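Local atomic coordinates of MHC class I-like protein MILL2 (Mus musculus, PDB entry 6A97), a protein that binds to heparan sulfate proteoglycans on the surface of fibroblasts and belongs to the MHC class I family. Residues 117-131 against 174-187. Residues are numbered along the deposited sequence; the frame is centred on the assembly and turned at random.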
# COMPACT_ATOMS: atom_id res chain seq x y z
N LEU A 117 -23.74 13.93 2.15
CA LEU A 117 -24.64 13.62 1.04
C LEU A 117 -23.96 13.93 -0.27
O LEU A 117 -22.94 14.62 -0.30
CB LEU A 117 -25.94 14.41 1.20
CG LEU A 117 -25.90 15.95 1.12
CD1 LEU A 117 -26.30 16.46 -0.27
CD2 LEU A 117 -26.71 16.59 2.23
N GLY A 118 -24.50 13.39 -1.35
CA GLY A 118 -23.94 13.66 -2.66
C GLY A 118 -24.24 12.57 -3.67
O GLY A 118 -25.20 11.82 -3.52
N CYS A 119 -23.40 12.49 -4.70
CA CYS A 119 -23.64 11.56 -5.78
C CYS A 119 -22.33 11.06 -6.35
O CYS A 119 -21.29 11.71 -6.22
CB CYS A 119 -24.48 12.21 -6.88
SG CYS A 119 -23.66 13.62 -7.68
N GLU A 120 -22.39 9.90 -6.99
CA GLU A 120 -21.22 9.26 -7.54
C GLU A 120 -21.44 8.94 -9.01
O GLU A 120 -22.39 8.23 -9.37
CB GLU A 120 -20.89 8.00 -6.75
CG GLU A 120 -19.61 7.29 -7.16
CD GLU A 120 -19.25 6.16 -6.22
OE1 GLU A 120 -18.05 5.87 -6.05
OE2 GLU A 120 -20.18 5.56 -5.63
N LEU A 121 -20.59 9.48 -9.87
CA LEU A 121 -20.66 9.20 -11.30
C LEU A 121 -19.94 7.89 -11.60
O LEU A 121 -18.74 7.76 -11.35
CB LEU A 121 -20.06 10.34 -12.11
CG LEU A 121 -20.03 10.19 -13.63
CD1 LEU A 121 -21.44 10.23 -14.21
CD2 LEU A 121 -19.15 11.26 -14.25
N LEU A 122 -20.68 6.91 -12.11
CA LEU A 122 -20.07 5.63 -12.47
C LEU A 122 -19.53 5.69 -13.89
O LEU A 122 -20.03 6.46 -14.72
CB LEU A 122 -21.09 4.49 -12.33
CG LEU A 122 -21.70 4.29 -10.94
CD1 LEU A 122 -22.61 3.08 -10.93
CD2 LEU A 122 -20.61 4.16 -9.89
N SER A 123 -18.52 4.88 -14.18
CA SER A 123 -17.86 4.89 -15.48
C SER A 123 -18.81 4.50 -16.62
O SER A 123 -18.50 4.73 -17.79
CB SER A 123 -16.65 3.96 -15.48
OG SER A 123 -17.04 2.62 -15.28
N ASN A 124 -19.95 3.92 -16.27
CA ASN A 124 -20.97 3.59 -17.26
C ASN A 124 -22.01 4.69 -17.40
O ASN A 124 -23.08 4.48 -17.97
CB ASN A 124 -21.65 2.26 -16.90
CG ASN A 124 -22.59 2.38 -15.71
OD1 ASN A 124 -22.43 3.25 -14.86
ND2 ASN A 124 -23.59 1.51 -15.66
N GLY A 125 -21.70 5.87 -16.87
CA GLY A 125 -22.52 7.06 -17.07
C GLY A 125 -23.70 7.24 -16.12
O GLY A 125 -24.35 8.29 -16.14
N SER A 126 -23.98 6.24 -15.30
CA SER A 126 -25.10 6.32 -14.37
C SER A 126 -24.69 6.98 -13.04
O SER A 126 -23.51 7.21 -12.80
CB SER A 126 -25.68 4.93 -14.11
OG SER A 126 -24.72 4.08 -13.52
N THR A 127 -25.68 7.27 -12.19
CA THR A 127 -25.45 8.04 -10.97
C THR A 127 -25.98 7.35 -9.71
O THR A 127 -27.13 6.90 -9.67
CB THR A 127 -26.10 9.44 -11.09
OG1 THR A 127 -25.20 10.33 -11.77
CG2 THR A 127 -26.42 10.03 -9.71
N ARG A 128 -25.13 7.27 -8.69
CA ARG A 128 -25.53 6.76 -7.38
C ARG A 128 -25.53 7.88 -6.33
O ARG A 128 -24.49 8.47 -6.04
CB ARG A 128 -24.59 5.64 -6.93
CG ARG A 128 -24.87 5.17 -5.51
CD ARG A 128 -23.68 4.41 -4.91
NE ARG A 128 -22.60 5.30 -4.50
CZ ARG A 128 -22.41 5.74 -3.26
NH1 ARG A 128 -23.24 5.37 -2.28
NH2 ARG A 128 -21.39 6.54 -2.98
N GLY A 129 -26.69 8.15 -5.74
CA GLY A 129 -26.81 9.18 -4.72
C GLY A 129 -26.81 8.62 -3.31
O GLY A 129 -27.07 7.44 -3.10
N PHE A 130 -26.51 9.48 -2.34
CA PHE A 130 -26.52 9.08 -0.93
C PHE A 130 -26.82 10.27 -0.03
O PHE A 130 -26.56 11.42 -0.39
CB PHE A 130 -25.19 8.43 -0.53
CG PHE A 130 -24.00 9.35 -0.65
CD1 PHE A 130 -23.30 9.46 -1.85
CD2 PHE A 130 -23.56 10.09 0.44
CE1 PHE A 130 -22.21 10.31 -1.96
CE2 PHE A 130 -22.47 10.94 0.34
CZ PHE A 130 -21.79 11.05 -0.87
N TRP A 131 -27.38 9.99 1.14
CA TRP A 131 -27.65 11.03 2.13
C TRP A 131 -27.76 10.42 3.53
O TRP A 131 -28.68 9.65 3.81
CB TRP A 131 -28.93 11.79 1.77
CG TRP A 131 -29.14 13.07 2.54
CD1 TRP A 131 -28.73 13.34 3.81
CD2 TRP A 131 -29.80 14.25 2.07
NE1 TRP A 131 -29.11 14.62 4.17
CE2 TRP A 131 -29.76 15.20 3.11
CE3 TRP A 131 -30.41 14.60 0.86
CZ2 TRP A 131 -30.32 16.47 2.99
CZ3 TRP A 131 -30.97 15.87 0.74
CH2 TRP A 131 -30.92 16.78 1.80
N VAL A 174 -35.59 15.16 -1.80
CA VAL A 174 -34.33 14.44 -1.70
C VAL A 174 -33.93 13.83 -3.03
O VAL A 174 -32.79 13.99 -3.49
CB VAL A 174 -34.40 13.31 -0.64
CG1 VAL A 174 -33.16 12.43 -0.70
CG2 VAL A 174 -34.59 13.90 0.76
N LYS A 175 -34.88 13.15 -3.68
CA LYS A 175 -34.57 12.40 -4.88
C LYS A 175 -34.23 13.33 -6.05
O LYS A 175 -33.34 13.03 -6.84
CB LYS A 175 -35.72 11.46 -5.25
CG LYS A 175 -36.52 11.86 -6.48
CD LYS A 175 -37.46 10.74 -6.92
CE LYS A 175 -36.66 9.54 -7.43
NZ LYS A 175 -37.55 8.43 -7.88
N THR A 176 -34.91 14.47 -6.15
CA THR A 176 -34.60 15.41 -7.23
C THR A 176 -33.19 15.95 -7.04
O THR A 176 -32.41 16.02 -7.98
CB THR A 176 -35.60 16.58 -7.31
OG1 THR A 176 -35.56 17.34 -6.09
CG2 THR A 176 -37.02 16.08 -7.57
N PHE A 177 -32.86 16.31 -5.80
CA PHE A 177 -31.53 16.82 -5.51
C PHE A 177 -30.44 15.79 -5.79
O PHE A 177 -29.43 16.11 -6.41
CB PHE A 177 -31.43 17.29 -4.06
CG PHE A 177 -30.14 18.00 -3.75
CD1 PHE A 177 -30.01 19.36 -4.00
CD2 PHE A 177 -29.06 17.31 -3.22
CE1 PHE A 177 -28.82 20.01 -3.72
CE2 PHE A 177 -27.87 17.96 -2.95
CZ PHE A 177 -27.75 19.31 -3.20
N LEU A 178 -30.64 14.55 -5.35
CA LEU A 178 -29.62 13.53 -5.52
C LEU A 178 -29.53 12.99 -6.94
O LEU A 178 -28.45 12.63 -7.41
CB LEU A 178 -29.85 12.36 -4.55
CG LEU A 178 -29.69 12.65 -3.06
CD1 LEU A 178 -29.89 11.37 -2.27
CD2 LEU A 178 -28.32 13.25 -2.77
N ASP A 179 -30.67 12.92 -7.63
CA ASP A 179 -30.70 12.32 -8.97
C ASP A 179 -30.51 13.34 -10.09
O ASP A 179 -30.04 12.99 -11.17
CB ASP A 179 -32.03 11.58 -9.19
CG ASP A 179 -32.23 10.44 -8.21
OD1 ASP A 179 -31.45 10.35 -7.23
OD2 ASP A 179 -33.18 9.65 -8.40
N ASP A 180 -30.89 14.59 -9.85
CA ASP A 180 -30.84 15.60 -10.91
C ASP A 180 -29.87 16.75 -10.62
O ASP A 180 -29.03 17.08 -11.46
CB ASP A 180 -32.24 16.16 -11.17
CG ASP A 180 -33.25 15.08 -11.50
OD1 ASP A 180 -32.84 14.01 -12.01
OD2 ASP A 180 -34.46 15.31 -11.28
N ILE A 181 -30.01 17.36 -9.45
CA ILE A 181 -29.25 18.58 -9.15
C ILE A 181 -27.78 18.30 -8.85
O ILE A 181 -26.90 18.87 -9.49
CB ILE A 181 -29.87 19.36 -7.96
CG1 ILE A 181 -31.16 20.08 -8.39
CG2 ILE A 181 -28.91 20.40 -7.44
CD1 ILE A 181 -32.37 19.19 -8.53
N CYS A 182 -27.51 17.42 -7.88
CA CYS A 182 -26.13 17.05 -7.55
C CYS A 182 -25.33 16.55 -8.76
O CYS A 182 -24.20 16.99 -8.96
CB CYS A 182 -26.11 15.99 -6.43
SG CYS A 182 -24.62 14.95 -6.43
N PRO A 183 -25.90 15.64 -9.58
CA PRO A 183 -25.12 15.22 -10.76
C PRO A 183 -24.80 16.35 -11.73
O PRO A 183 -23.72 16.36 -12.34
CB PRO A 183 -26.04 14.18 -11.43
CG PRO A 183 -26.89 13.67 -10.33
CD PRO A 183 -27.15 14.86 -9.46
N ALA A 184 -25.71 17.31 -11.88
CA ALA A 184 -25.46 18.45 -12.75
C ALA A 184 -24.34 19.33 -12.19
O ALA A 184 -23.48 19.80 -12.93
CB ALA A 184 -26.73 19.26 -12.94
N HIS A 185 -24.36 19.53 -10.87
CA HIS A 185 -23.29 20.26 -10.20
C HIS A 185 -21.93 19.58 -10.40
O HIS A 185 -20.95 20.23 -10.78
CB HIS A 185 -23.59 20.38 -8.70
CG HIS A 185 -24.69 21.34 -8.38
ND1 HIS A 185 -25.17 22.26 -9.30
CD2 HIS A 185 -25.41 21.52 -7.25
CE1 HIS A 185 -26.14 22.96 -8.74
NE2 HIS A 185 -26.30 22.54 -7.50
N LEU A 186 -21.89 18.27 -10.15
CA LEU A 186 -20.66 17.50 -10.31
C LEU A 186 -20.10 17.64 -11.72
O LEU A 186 -18.89 17.82 -11.89
CB LEU A 186 -20.91 16.02 -10.00
CG LEU A 186 -19.75 15.06 -10.27
CD1 LEU A 186 -18.46 15.53 -9.59
CD2 LEU A 186 -20.10 13.64 -9.81
N GLN A 187 -20.98 17.59 -12.71
CA GLN A 187 -20.56 17.72 -14.10
C GLN A 187 -19.95 19.10 -14.35
O GLN A 187 -18.93 19.22 -15.02
CB GLN A 187 -21.75 17.49 -15.04
CG GLN A 187 -21.33 16.99 -16.41
CD GLN A 187 -20.45 15.76 -16.33
OE1 GLN A 187 -20.87 14.71 -15.87
NE2 GLN A 187 -19.21 15.90 -16.79
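Cys-119, on strand 117-121, is tied to Cys-182 of helix 174-187 by a disulfide, SG to SG 2.1 Å with a torsion of -95° about the S-S bond. The two sulfurs reach each other from different rotamers: that of Cys-119 lies between its own backbone N and carbonyl carbon (chi1 63°), while that of Cys-182 swings roughly opposite its backbone N (chi1 155°). On one side of this bridge Leu-186 CD2 wedges in toward Cys-119 SG, 4.0 Å from Leu-121 CB. Leu-178 packs against the strand pair, its CD2 3.5 Å from both Gly-118 O and Phe-130 O. It fits because Gly-129 has no side chain; the two CA atoms, of Gly-129 and Leu-178, are just 5.2 Å apart. Further along, Leu-117 CD1 comes to 3.4 Å from Phe-177 CE2, and Val-174 CG1 rests 3.8 Å from Trp-131 CE3, the indole having Leu-117 CD2 over one face, toward its rim, and Trp-150 edge-to-face. This is the MHC class I platform, the alpha-2 helix lying across its antiparallel sheet, and the Cys-119 to Cys-182 bridge corresponds to the disulfide that joins sheet to helix in classical alpha-2 domains. Helix 174-187 is irregular: a wider pi-type turn at 177-181 runs into a kink at Pro-183, where Thr-127 CG2, at the rim, meets the proline CG at 3.7 Å. Beyond it the packing thins. Exposed Gln-187, bent at chi2, brings OE1 only to 4.2 Å from Leu-121 CD2, and the type I turn from Leu-122 to Gly-125, exposed from Ser-123 on, does not touch the helix.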